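Long-range contacts in ochratoxinase (Aspergillus niger, PDB 4C65), which uses zinc to cleave C-terminal amino acids, preferably aromatic ones, and so degrades the mycotoxin ochratoxin A to ochratoxin alpha and L-phenylalanine: residues P63-D67 against N107-S111; Y164-N168 against E187-A191; W174-C180 against L194-R198; W274-K278 against G323-V329; A344-Q348 against I402-Q406. All blocks are in the same frame, centred on the assembly; numbering follows the deposited sequence.

Contact 1 of 5, residues P63-D67 against N107-S111; sequences PGLWD and NGYTS
The carbonyl oxygen of L65 is gripped by two successive backbone donors: T110 N at 3.0 Å, bent at the hydrogen but in the carbonyl plane, and S111 N in a weak bond of 3.4 Å. This double use marks a beta bulge, for the register slips by one between the parallel bridges L65–Y109 and W66–S111. The bond from L65 N to G108 O, 2.9 Å, and a longer one from D67 N to S111 O complete the ladder. Positive phi at G108, easily reached without a side chain, ends the preceding helix in a Schellman motif, so the chain turns directly from helix into strand, as in the beta-alpha units of the TIM barrel to which these strands belong. On one face of the sheet, L65 CB lies 3.7 Å from the centroid of the Y109 ring, almost on its normal, and L65 CD1 rests near CE1 and CZ of Y109. On the other face S111 CB sits 3.3 Å from the centroid of the W66 five-membered ring; the small serine lets the indole lie flat over it, and Y137 meets that indole nearly parallel. G64 has only hydrogens where its CA passes 3.3 Å from T110 OG1. With CG anti to the backbone N (chi1 -163°), the D67 carboxylate points away from S111; OD2 bonds T335 OG1 and OD1 the backbone N of H69, a zinc ligand.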
# COMPACT_ATOMS: atom_id res chain seq x y z
N PRO A 63 33.04 40.92 11.22
CA PRO A 63 32.36 39.96 10.35
C PRO A 63 30.92 39.75 10.72
O PRO A 63 30.54 39.90 11.89
CB PRO A 63 33.13 38.64 10.59
CG PRO A 63 34.37 39.02 11.32
CD PRO A 63 34.03 40.26 12.08
N GLY A 64 30.10 39.43 9.73
CA GLY A 64 28.73 38.99 10.00
C GLY A 64 28.71 37.77 10.93
O GLY A 64 29.60 36.93 10.87
N LEU A 65 27.71 37.71 11.81
CA LEU A 65 27.66 36.70 12.84
C LEU A 65 27.07 35.39 12.34
O LEU A 65 26.20 35.38 11.47
CB LEU A 65 26.83 37.21 14.01
CG LEU A 65 27.43 38.36 14.81
CD1 LEU A 65 26.34 39.07 15.59
CD2 LEU A 65 28.52 37.81 15.73
N TRP A 66 27.58 34.29 12.89
CA TRP A 66 27.06 32.94 12.64
C TRP A 66 26.33 32.44 13.88
O TRP A 66 26.70 32.76 15.00
CB TRP A 66 28.17 31.95 12.40
CG TRP A 66 28.76 31.95 11.04
CD1 TRP A 66 29.42 32.96 10.44
CD2 TRP A 66 28.83 30.83 10.15
NE1 TRP A 66 29.86 32.56 9.20
CE2 TRP A 66 29.50 31.26 9.00
CE3 TRP A 66 28.36 29.52 10.21
CZ2 TRP A 66 29.70 30.43 7.91
CZ3 TRP A 66 28.59 28.69 9.13
CH2 TRP A 66 29.27 29.15 8.00
N ASP A 67 25.25 31.69 13.67
CA ASP A 67 24.77 30.80 14.69
C ASP A 67 24.80 29.40 14.13
O ASP A 67 24.22 29.14 13.06
CB ASP A 67 23.38 31.17 15.17
CG ASP A 67 23.06 30.49 16.51
OD1 ASP A 67 22.74 29.27 16.49
OD2 ASP A 67 23.16 31.19 17.54
N ASN A 107 19.61 41.58 12.54
CA ASN A 107 20.44 41.52 13.74
C ASN A 107 21.90 41.25 13.47
O ASN A 107 22.65 41.00 14.39
CB ASN A 107 19.90 40.45 14.69
CG ASN A 107 18.73 40.97 15.49
OD1 ASN A 107 18.96 41.56 16.52
ND2 ASN A 107 17.49 40.88 14.95
N GLY A 108 22.29 41.25 12.20
CA GLY A 108 23.69 41.02 11.82
C GLY A 108 24.11 39.55 11.71
O GLY A 108 25.29 39.25 11.64
N TYR A 109 23.16 38.65 11.67
CA TYR A 109 23.46 37.25 11.45
C TYR A 109 23.41 36.93 9.96
O TYR A 109 22.32 36.90 9.38
CB TYR A 109 22.50 36.36 12.28
CG TYR A 109 22.94 36.31 13.75
CD1 TYR A 109 22.67 37.38 14.62
CD2 TYR A 109 23.66 35.22 14.23
CE1 TYR A 109 23.11 37.35 15.92
CE2 TYR A 109 24.09 35.17 15.54
CZ TYR A 109 23.83 36.26 16.38
OH TYR A 109 24.25 36.21 17.70
N THR A 110 24.58 36.73 9.35
CA THR A 110 24.68 36.50 7.93
C THR A 110 24.85 35.03 7.54
O THR A 110 24.83 34.68 6.37
CB THR A 110 25.79 37.36 7.32
OG1 THR A 110 27.04 37.06 7.93
CG2 THR A 110 25.49 38.83 7.53
N SER A 111 25.04 34.17 8.54
CA SER A 111 25.07 32.73 8.32
C SER A 111 24.39 31.99 9.47
O SER A 111 24.57 32.35 10.63
CB SER A 111 26.51 32.20 8.13
OG SER A 111 27.07 32.60 6.87

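Contact 2 of 5, residues Y164-N168 against E187-A191; sequences YGVMN and EVRRA
V166 lays its two methyl groups on one flank of the helix that carries E187, R190 and A191. CG2 meets E187 CB at 3.5 Å and continues onto CG of the same glutamate, while CG1 reaches A191 CB at 4.1 Å. With chi1 at -56°, CG1 lies anti to the carbonyl carbon and CG2 falls between the backbone N and C, which spreads the two branches over successive helical turns. A beta-branched valine suits this place because it covers both turns from one short side chain, and alanine at 191 keeps the helix surface low beneath CG1.

The polar ends of the same residues tie down the backbone of V166. R190 NE donates to V166 O at 3.1 Å with an N-H...O angle of 159°; the oxygen lies in the guanidinium plane and the donor in the carbonyl plane. Bends at chi2 and chi3 bring NE round to that oxygen, and R190 NH1 and NH2 form salt bridges with D183 and E187 of a neighbouring subunit. On the amide side, a water accepts from V166 N at 2.7 Å and donates to E187 OE1 at 2.9 Å. E187 OE2 pairs with R190 of another neighbouring subunit, while M167 CE comes within 3.6 Å of that oxygen, its chain folded back at chi2 and chi3.

The loop following helix 157-164 thus lies against helix 185-198 at a subunit boundary, with C180 of strand 179-181 touching both V166 and A191, and helix 225-237 packing against V188 and R189.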
# COMPACT_ATOMS: atom_id res chain seq x y z
N TYR A 164 8.32 9.91 8.43
CA TYR A 164 9.75 10.25 8.41
C TYR A 164 10.69 9.12 8.11
O TYR A 164 11.89 9.34 8.05
CB TYR A 164 10.13 10.87 9.74
CG TYR A 164 9.37 12.12 10.07
CD1 TYR A 164 9.15 13.09 9.12
CD2 TYR A 164 8.89 12.36 11.35
CE1 TYR A 164 8.47 14.27 9.43
CE2 TYR A 164 8.19 13.53 11.67
CZ TYR A 164 8.00 14.48 10.71
OH TYR A 164 7.31 15.64 10.99
N GLY A 165 10.18 7.92 7.93
CA GLY A 165 11.01 6.75 7.65
C GLY A 165 11.55 6.82 6.25
O GLY A 165 11.08 7.63 5.44
N VAL A 166 12.49 5.94 5.94
CA VAL A 166 13.14 5.92 4.64
C VAL A 166 12.71 4.71 3.80
O VAL A 166 13.31 4.43 2.76
CB VAL A 166 14.69 5.96 4.75
CG1 VAL A 166 15.13 7.17 5.56
CG2 VAL A 166 15.26 4.66 5.36
N MET A 167 11.71 3.99 4.29
CA MET A 167 11.04 2.95 3.50
C MET A 167 9.74 3.54 2.93
O MET A 167 9.31 4.65 3.34
CB MET A 167 10.70 1.74 4.40
CG MET A 167 9.53 1.99 5.39
SD MET A 167 9.91 3.12 6.78
CE MET A 167 10.96 2.05 7.76
N ASN A 168 9.10 2.80 2.04
CA ASN A 168 7.78 3.17 1.51
C ASN A 168 7.69 4.54 0.88
O ASN A 168 6.93 5.38 1.33
CB ASN A 168 6.71 3.04 2.59
CG ASN A 168 6.58 1.61 3.08
OD1 ASN A 168 7.50 0.79 2.93
ND2 ASN A 168 5.43 1.30 3.68
N GLU A 187 19.33 1.42 5.97
CA GLU A 187 18.45 2.57 6.02
C GLU A 187 19.21 3.87 6.25
O GLU A 187 18.82 4.91 5.70
CB GLU A 187 17.36 2.40 7.09
CG GLU A 187 16.28 1.40 6.71
CD GLU A 187 15.09 1.39 7.66
OE1 GLU A 187 14.99 2.25 8.58
OE2 GLU A 187 14.24 0.51 7.50
N VAL A 188 20.27 3.84 7.04
CA VAL A 188 20.96 5.10 7.34
C VAL A 188 21.69 5.63 6.10
O VAL A 188 21.85 6.86 5.97
CB VAL A 188 21.88 5.09 8.58
CG1 VAL A 188 21.09 4.84 9.85
CG2 VAL A 188 23.00 4.08 8.43
N ARG A 189 22.08 4.75 5.19
CA ARG A 189 22.67 5.23 3.96
C ARG A 189 21.66 6.08 3.23
O ARG A 189 21.98 7.17 2.78
CB ARG A 189 23.13 4.09 3.06
CG ARG A 189 24.39 3.38 3.54
CD ARG A 189 24.90 2.47 2.43
NE ARG A 189 25.88 1.51 2.92
CZ ARG A 189 27.16 1.78 3.13
NH1 ARG A 189 27.63 3.02 2.96
NH2 ARG A 189 27.96 0.80 3.55
N ARG A 190 20.45 5.57 3.07
CA ARG A 190 19.43 6.36 2.38
C ARG A 190 19.13 7.64 3.15
O ARG A 190 19.00 8.71 2.54
CB ARG A 190 18.16 5.56 2.11
CG ARG A 190 17.07 6.46 1.52
CD ARG A 190 16.25 5.82 0.41
NE ARG A 190 15.66 4.56 0.82
CZ ARG A 190 15.86 3.40 0.22
NH1 ARG A 190 16.64 3.27 -0.83
NH2 ARG A 190 15.27 2.32 0.70
N ALA A 191 19.08 7.56 4.47
CA ALA A 191 18.79 8.71 5.29
C ALA A 191 19.72 9.86 5.00
O ALA A 191 19.25 10.99 4.80
CB ALA A 191 18.84 8.36 6.76
O HOH W 1 13.05 4.30 8.01

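Contact 3 of 5, residues W174-C180 against L194-R198; sequences WGAGPLC and LQIRR
R198 reaches across to the carbonyl of G177, where NH1 donates at 2.8 Å with an N-H...O angle of 159°; the oxygen lies in the guanidinium plane and NH1 approaches it in the carbonyl plane, on a lone pair. NH2 adds a weak bond to the same oxygen. A176 CA lies over one face of the guanidinium, toward its rim, and A176 CB is near NE. The small residues G175, A176 and G177 let this flat group settle close against the backbone. Arginine suits the place because one planar head can serve several acceptors: NE pairs with E121, and NH1 also makes a weak bond of 3.0 Å to Q195 OE1.

Two waters bridge the next shell through the carbonyl of G175. One donates to G175 O and to L194 O, each at 2.6 Å; the other accepts from Q195 NE2 at 2.7 Å and donates weakly to G175 O. At phi 78°, G175 is in a region that glycine enters easily, and it lies close beneath L194. L194 CD2 touches W174 CZ3 at 4.0 Å, the two side chains crossing at about a right angle.

Farther out, Q195 is positioned by A141 N and A191 O, with C180 CB beside its NE2, while W174 NE1 bonds to M167 O. A176 O accepts from H89 of a neighbouring subunit. The arrangement belongs to the TIM-barrel domain of the amidohydrolases: a loop leading into strand 179-181 is fastened to the C-terminal end of helix 185-198, which precedes the strand bearing K204.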
# COMPACT_ATOMS: atom_id res chain seq x y z
N TRP A 174 7.83 12.99 0.46
CA TRP A 174 8.49 11.93 1.21
C TRP A 174 9.98 12.24 1.26
O TRP A 174 10.54 12.71 0.28
CB TRP A 174 8.23 10.59 0.51
CG TRP A 174 8.86 9.37 1.12
CD1 TRP A 174 8.38 8.63 2.16
CD2 TRP A 174 10.08 8.75 0.71
NE1 TRP A 174 9.21 7.58 2.42
CE2 TRP A 174 10.26 7.63 1.54
CE3 TRP A 174 11.00 9.02 -0.28
CZ2 TRP A 174 11.33 6.79 1.40
CZ3 TRP A 174 12.08 8.17 -0.41
CH2 TRP A 174 12.24 7.07 0.43
N GLY A 175 10.59 12.01 2.41
CA GLY A 175 12.01 12.23 2.57
C GLY A 175 12.40 13.70 2.76
O GLY A 175 13.59 14.01 2.73
N ALA A 176 11.42 14.59 2.97
CA ALA A 176 11.72 16.02 3.13
C ALA A 176 11.00 16.69 4.28
O ALA A 176 10.26 17.65 4.10
CB ALA A 176 11.46 16.74 1.85
N GLY A 177 11.23 16.18 5.48
CA GLY A 177 10.68 16.76 6.70
C GLY A 177 11.78 17.22 7.64
O GLY A 177 12.95 17.20 7.31
N PRO A 178 11.40 17.61 8.86
CA PRO A 178 12.37 18.06 9.82
C PRO A 178 13.15 16.94 10.47
O PRO A 178 14.18 17.16 11.08
CB PRO A 178 11.54 18.79 10.86
CG PRO A 178 10.15 18.32 10.72
CD PRO A 178 10.01 17.73 9.34
N LEU A 179 12.65 15.74 10.30
CA LEU A 179 13.22 14.60 10.92
C LEU A 179 13.20 13.37 10.04
O LEU A 179 12.34 13.19 9.20
CB LEU A 179 12.46 14.37 12.22
CG LEU A 179 12.56 12.92 12.74
CD1 LEU A 179 13.80 12.85 13.64
CD2 LEU A 179 11.29 12.41 13.44
N CYS A 180 14.20 12.53 10.25
CA CYS A 180 14.33 11.33 9.49
C CYS A 180 14.66 10.19 10.43
O CYS A 180 15.68 10.22 11.11
CB CYS A 180 15.41 11.51 8.43
SG CYS A 180 15.62 10.06 7.38
N LEU A 194 19.15 11.17 1.38
CA LEU A 194 17.94 11.97 1.21
C LEU A 194 18.14 13.42 1.67
O LEU A 194 17.50 14.33 1.15
CB LEU A 194 16.79 11.36 1.97
CG LEU A 194 16.12 10.12 1.38
CD1 LEU A 194 15.25 9.45 2.43
CD2 LEU A 194 15.27 10.47 0.18
N GLN A 195 19.04 13.66 2.62
CA GLN A 195 19.30 15.05 3.02
C GLN A 195 20.16 15.73 1.98
O GLN A 195 19.89 16.87 1.58
CB GLN A 195 19.96 15.12 4.39
CG GLN A 195 19.24 14.33 5.48
CD GLN A 195 17.74 14.28 5.29
OE1 GLN A 195 17.08 15.31 5.14
NE2 GLN A 195 17.17 13.07 5.41
N ILE A 196 21.20 15.04 1.51
CA ILE A 196 22.04 15.60 0.44
C ILE A 196 21.15 15.94 -0.76
O ILE A 196 21.33 16.97 -1.40
CB ILE A 196 23.12 14.62 -0.03
CG1 ILE A 196 24.08 14.26 1.12
CG2 ILE A 196 23.89 15.20 -1.20
CD1 ILE A 196 24.95 15.41 1.57
N ARG A 197 20.20 15.05 -1.04
CA ARG A 197 19.23 15.26 -2.13
C ARG A 197 18.55 16.62 -2.08
O ARG A 197 18.39 17.25 -3.13
CB ARG A 197 18.16 14.19 -2.12
CG ARG A 197 17.33 14.12 -3.40
CD ARG A 197 16.36 12.97 -3.31
NE ARG A 197 15.74 12.73 -4.59
CZ ARG A 197 14.79 13.48 -5.12
NH1 ARG A 197 14.21 14.46 -4.46
NH2 ARG A 197 14.39 13.19 -6.33
N ARG A 198 18.20 17.08 -0.87
CA ARG A 198 17.52 18.39 -0.67
C ARG A 198 18.52 19.53 -0.66
O ARG A 198 18.14 20.68 -0.66
CB ARG A 198 16.51 18.42 0.55
CG ARG A 198 16.50 17.12 1.25
CD ARG A 198 15.56 17.00 2.38
NE ARG A 198 14.90 18.13 3.00
CZ ARG A 198 14.41 18.07 4.23
NH1 ARG A 198 14.54 16.97 4.97
NH2 ARG A 198 13.79 19.11 4.75
O HOH W 2 15.05 13.83 0.53
O HOH W 3 14.53 12.76 5.04

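Contact 4 of 5, residues W274-K278 against G323-V329; sequences WELMK and GAIKAGV
W274 is the large bump of this interface, and the hollow that receives it is made by G323 and A324. The indole lies face-on against the backbone of the second helix: G323 CA is 3.7 Å from the centroid of the six-membered ring, 25° off its normal, and A324 N lies over the same face, toward the rim. With no side chain, G323 comes right up to the ring, CA 3.4 Å from CZ2. The A324 methyl lies above the CD1 rim on that same side, CB 3.7 Å from W274 CD1. With CG beside the backbone N (chi1 -52°), the indole leans across to this second helix.

Next along the groove, V329 fits between W274 and M277. Its CG2 meets W274 CB at 3.7 Å and its CG1 meets M277 CB at 4.0 Å, so the branched side chain spans two residues of the first helix. Next to V329 CG2, A327 CB also touches W274 CB. K278 lays its aliphatic chain along the end of the second helix, CG beside V329 CA, and bends at chi3 so that NZ makes a weak bond of 3.1 Å to A327 O. The same ammonium forms a salt bridge with E275 OE2. G328, with positive phi, closes the helix in a Schellman motif and releases the chain toward V329.

The two helical segments cross at -52° with axes 10.2 Å apart. Helices 271-280 and 304-327 thereby pack together over the barrel wall, where Y284 of strand 283-285 touches M277, A324 and V329, and I256 of helix 249-258 also reaches M277.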
# COMPACT_ATOMS: atom_id res chain seq x y z
N TRP A 274 37.88 16.68 25.90
CA TRP A 274 38.51 17.91 25.42
C TRP A 274 39.77 17.59 24.62
O TRP A 274 39.95 18.10 23.50
CB TRP A 274 38.85 18.86 26.57
CG TRP A 274 37.69 19.15 27.50
CD1 TRP A 274 36.38 19.28 27.16
CD2 TRP A 274 37.76 19.36 28.92
NE1 TRP A 274 35.63 19.55 28.27
CE2 TRP A 274 36.45 19.60 29.37
CE3 TRP A 274 38.80 19.35 29.85
CZ2 TRP A 274 36.14 19.81 30.71
CZ3 TRP A 274 38.50 19.60 31.20
CH2 TRP A 274 37.18 19.82 31.61
N GLU A 275 40.62 16.73 25.17
CA GLU A 275 41.85 16.32 24.49
C GLU A 275 41.57 15.64 23.16
O GLU A 275 42.22 15.95 22.16
CB GLU A 275 42.69 15.39 25.38
CG GLU A 275 43.32 16.11 26.55
CD GLU A 275 43.97 17.42 26.13
OE1 GLU A 275 44.80 17.38 25.19
OE2 GLU A 275 43.61 18.50 26.69
N LEU A 276 40.61 14.72 23.14
CA LEU A 276 40.22 14.06 21.91
C LEU A 276 39.74 15.05 20.87
O LEU A 276 40.05 14.91 19.68
CB LEU A 276 39.13 13.00 22.14
CG LEU A 276 39.61 11.62 22.57
CD1 LEU A 276 38.42 10.74 22.96
CD2 LEU A 276 40.41 10.93 21.48
N MET A 277 38.94 16.02 21.30
CA MET A 277 38.37 16.98 20.36
C MET A 277 39.44 17.89 19.77
O MET A 277 39.36 18.28 18.60
CB MET A 277 37.28 17.80 21.04
CG MET A 277 36.01 17.01 21.33
SD MET A 277 34.78 18.00 22.20
CE MET A 277 34.11 18.95 20.83
N LYS A 278 40.44 18.23 20.58
CA LYS A 278 41.60 19.00 20.10
C LYS A 278 42.41 18.19 19.12
O LYS A 278 42.76 18.67 18.06
CB LYS A 278 42.49 19.40 21.27
CG LYS A 278 41.99 20.62 22.01
CD LYS A 278 43.08 21.23 22.86
CE LYS A 278 43.31 20.42 24.12
NZ LYS A 278 44.65 20.73 24.73
N GLY A 323 35.52 23.99 30.90
CA GLY A 323 36.70 23.16 30.77
C GLY A 323 37.23 23.14 29.35
O GLY A 323 38.45 23.18 29.13
N ALA A 324 36.32 23.08 28.39
CA ALA A 324 36.70 23.04 26.99
C ALA A 324 37.31 24.36 26.56
O ALA A 324 38.22 24.38 25.73
CB ALA A 324 35.50 22.70 26.13
N ILE A 325 36.80 25.46 27.09
CA ILE A 325 37.35 26.77 26.79
C ILE A 325 38.77 26.85 27.35
O ILE A 325 39.69 27.24 26.65
CB ILE A 325 36.47 27.90 27.36
CG1 ILE A 325 35.18 28.00 26.55
CG2 ILE A 325 37.20 29.25 27.34
CD1 ILE A 325 34.04 28.70 27.26
N LYS A 326 38.91 26.45 28.62
CA LYS A 326 40.17 26.47 29.35
C LYS A 326 41.19 25.55 28.66
O LYS A 326 42.36 25.90 28.54
CB LYS A 326 39.92 26.12 30.85
CG LYS A 326 39.88 27.33 31.75
CD LYS A 326 40.16 26.92 33.20
CE LYS A 326 39.75 27.98 34.28
NZ LYS A 326 38.26 28.03 34.47
N ALA A 327 40.74 24.41 28.14
CA ALA A 327 41.65 23.46 27.51
C ALA A 327 42.02 23.82 26.08
O ALA A 327 42.87 23.18 25.48
CB ALA A 327 41.05 22.07 27.55
N GLY A 328 41.37 24.82 25.51
CA GLY A 328 41.71 25.27 24.17
C GLY A 328 41.06 24.47 23.04
O GLY A 328 41.54 24.48 21.93
N VAL A 329 39.95 23.80 23.34
CA VAL A 329 39.09 23.17 22.30
C VAL A 329 38.53 24.27 21.42
O VAL A 329 38.17 25.34 21.91
CB VAL A 329 37.91 22.41 22.93
CG1 VAL A 329 37.05 21.74 21.85
CG2 VAL A 329 38.41 21.37 23.93

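Contact 5 of 5, residues A344-Q348 against I402-Q406; sequences ALELQ and IKVFQ
I402 begins the contact by setting CG1 against L347 CB at 3.8 Å and CG2 against Q348 CA at 3.7 Å. Its two branches straddle neighbouring positions of the helix, for which a beta-branched residue is apt: CG1 stands anti to the backbone N (chi1 -157°), CG2 between N and C. K403 follows, extended, its methylenes running past the Q348 amide with CG 3.6 Å from OE1. F405 turns its ring to L347, whose CD1 lies off-centre from it, 3.7 Å from CD2, the side chains crossing at about a right angle. F405 CB meets the methyl of A344, a residue small enough to let the two backbones approach.

Q406 closes the segment with the main polar tie. Its NE2 donates to Q348 OE1 at 2.7 Å, nearly straight at 168°, and the two amide planes are only 16° apart, which lets the bond lie in both. The other proton of NE2 can serve a water, which accepts from Q406 NE2 at 3.0 Å and donates to A344 O and I402 O, joining the two backbones. Two glutamines suit this because each amide offers a donor and an acceptor.

Segment 402-406, in the loop between strands 391-394 and 411-416, thus lies against helix 344-354, with helix 358-365 touching I402, L347 and F405, and strand 60-67 touching F405.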
# COMPACT_ATOMS: atom_id res chain seq x y z
N ALA A 344 21.83 36.38 20.07
CA ALA A 344 22.82 37.26 20.70
C ALA A 344 23.12 36.87 22.14
O ALA A 344 24.24 37.05 22.62
CB ALA A 344 22.36 38.71 20.62
N LEU A 345 22.13 36.32 22.83
CA LEU A 345 22.31 35.82 24.19
C LEU A 345 23.46 34.81 24.31
O LEU A 345 24.08 34.69 25.38
CB LEU A 345 21.05 35.13 24.68
CG LEU A 345 19.91 35.92 25.31
CD1 LEU A 345 18.92 34.98 25.98
CD2 LEU A 345 20.42 36.90 26.35
N GLU A 346 23.68 34.03 23.27
CA GLU A 346 24.69 33.00 23.33
C GLU A 346 26.09 33.62 23.48
O GLU A 346 26.98 33.02 24.11
CB GLU A 346 24.63 32.11 22.08
CG GLU A 346 25.42 30.82 22.20
CD GLU A 346 24.90 29.89 23.28
OE1 GLU A 346 23.74 30.02 23.70
OE2 GLU A 346 25.69 29.02 23.71
N LEU A 347 26.27 34.81 22.91
CA LEU A 347 27.54 35.53 23.08
C LEU A 347 27.71 35.94 24.54
O LEU A 347 28.79 35.81 25.10
CB LEU A 347 27.61 36.75 22.16
CG LEU A 347 27.86 36.44 20.68
CD1 LEU A 347 27.14 37.43 19.81
CD2 LEU A 347 29.34 36.43 20.34
N GLN A 348 26.64 36.45 25.13
CA GLN A 348 26.62 36.79 26.54
C GLN A 348 27.02 35.59 27.41
O GLN A 348 27.86 35.71 28.28
CB GLN A 348 25.24 37.28 26.93
CG GLN A 348 25.11 37.51 28.41
CD GLN A 348 23.79 38.14 28.80
OE1 GLN A 348 23.18 38.89 28.05
NE2 GLN A 348 23.39 37.90 30.04
N ILE A 402 29.42 42.89 25.72
CA ILE A 402 28.96 41.86 24.80
C ILE A 402 27.44 41.86 24.57
O ILE A 402 26.96 41.35 23.57
CB ILE A 402 29.46 40.47 25.24
CG1 ILE A 402 29.49 39.49 24.06
CG2 ILE A 402 28.64 39.92 26.40
CD1 ILE A 402 30.68 39.70 23.14
N LYS A 403 26.69 42.47 25.49
CA LYS A 403 25.24 42.59 25.36
C LYS A 403 24.79 43.58 24.28
O LYS A 403 23.60 43.71 24.02
CB LYS A 403 24.62 43.02 26.68
CG LYS A 403 24.83 42.04 27.81
CD LYS A 403 24.09 42.50 29.05
CE LYS A 403 24.51 41.68 30.24
NZ LYS A 403 24.00 42.27 31.49
N VAL A 404 25.73 44.32 23.71
CA VAL A 404 25.41 45.28 22.66
C VAL A 404 24.66 44.61 21.50
O VAL A 404 23.71 45.17 20.95
CB VAL A 404 26.68 46.01 22.17
CG1 VAL A 404 26.42 46.72 20.86
CG2 VAL A 404 27.14 47.03 23.22
N PHE A 405 25.06 43.38 21.19
CA PHE A 405 24.42 42.60 20.13
C PHE A 405 22.93 42.32 20.37
O PHE A 405 22.21 41.98 19.45
CB PHE A 405 25.14 41.27 19.96
CG PHE A 405 26.54 41.40 19.47
CD1 PHE A 405 26.80 41.80 18.17
CD2 PHE A 405 27.60 41.08 20.29
CE1 PHE A 405 28.10 41.90 17.71
CE2 PHE A 405 28.90 41.19 19.84
CZ PHE A 405 29.15 41.60 18.54
N GLN A 406 22.47 42.47 21.60
CA GLN A 406 21.06 42.25 21.90
C GLN A 406 20.15 43.43 21.55
O GLN A 406 18.93 43.31 21.69
CB GLN A 406 20.89 41.86 23.38
CG GLN A 406 21.44 40.46 23.67
CD GLN A 406 21.56 40.20 25.14
OE1 GLN A 406 20.64 40.48 25.90
NE2 GLN A 406 22.70 39.69 25.56
O HOH W 4 24.66 39.67 23.35

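In the fold
Contacts 1 and 5 adjoin, their centres 12 Å apart: Y109 OH approaches L347 CD1 at 3.8 Å, and L65 CD1 meets F405 CD1 at 3.8 Å, so the barrel strands and the helix-loop pair share one packed region. Contact 1 is nearest the zinc site, with the side chain of D67 about 4 Å from that of H69 and about 7 Å from that of active-site D336. Contacts 2 and 3 share helix 185-198, interleave along the chain and lie 9 Å apart between centres, both touching neighbouring subunits. Contact 4 stands apart, its nearest atoms about 9 Å from contact 5, and M277 is about 10 Å from zinc ligand H265, side chain to side chain.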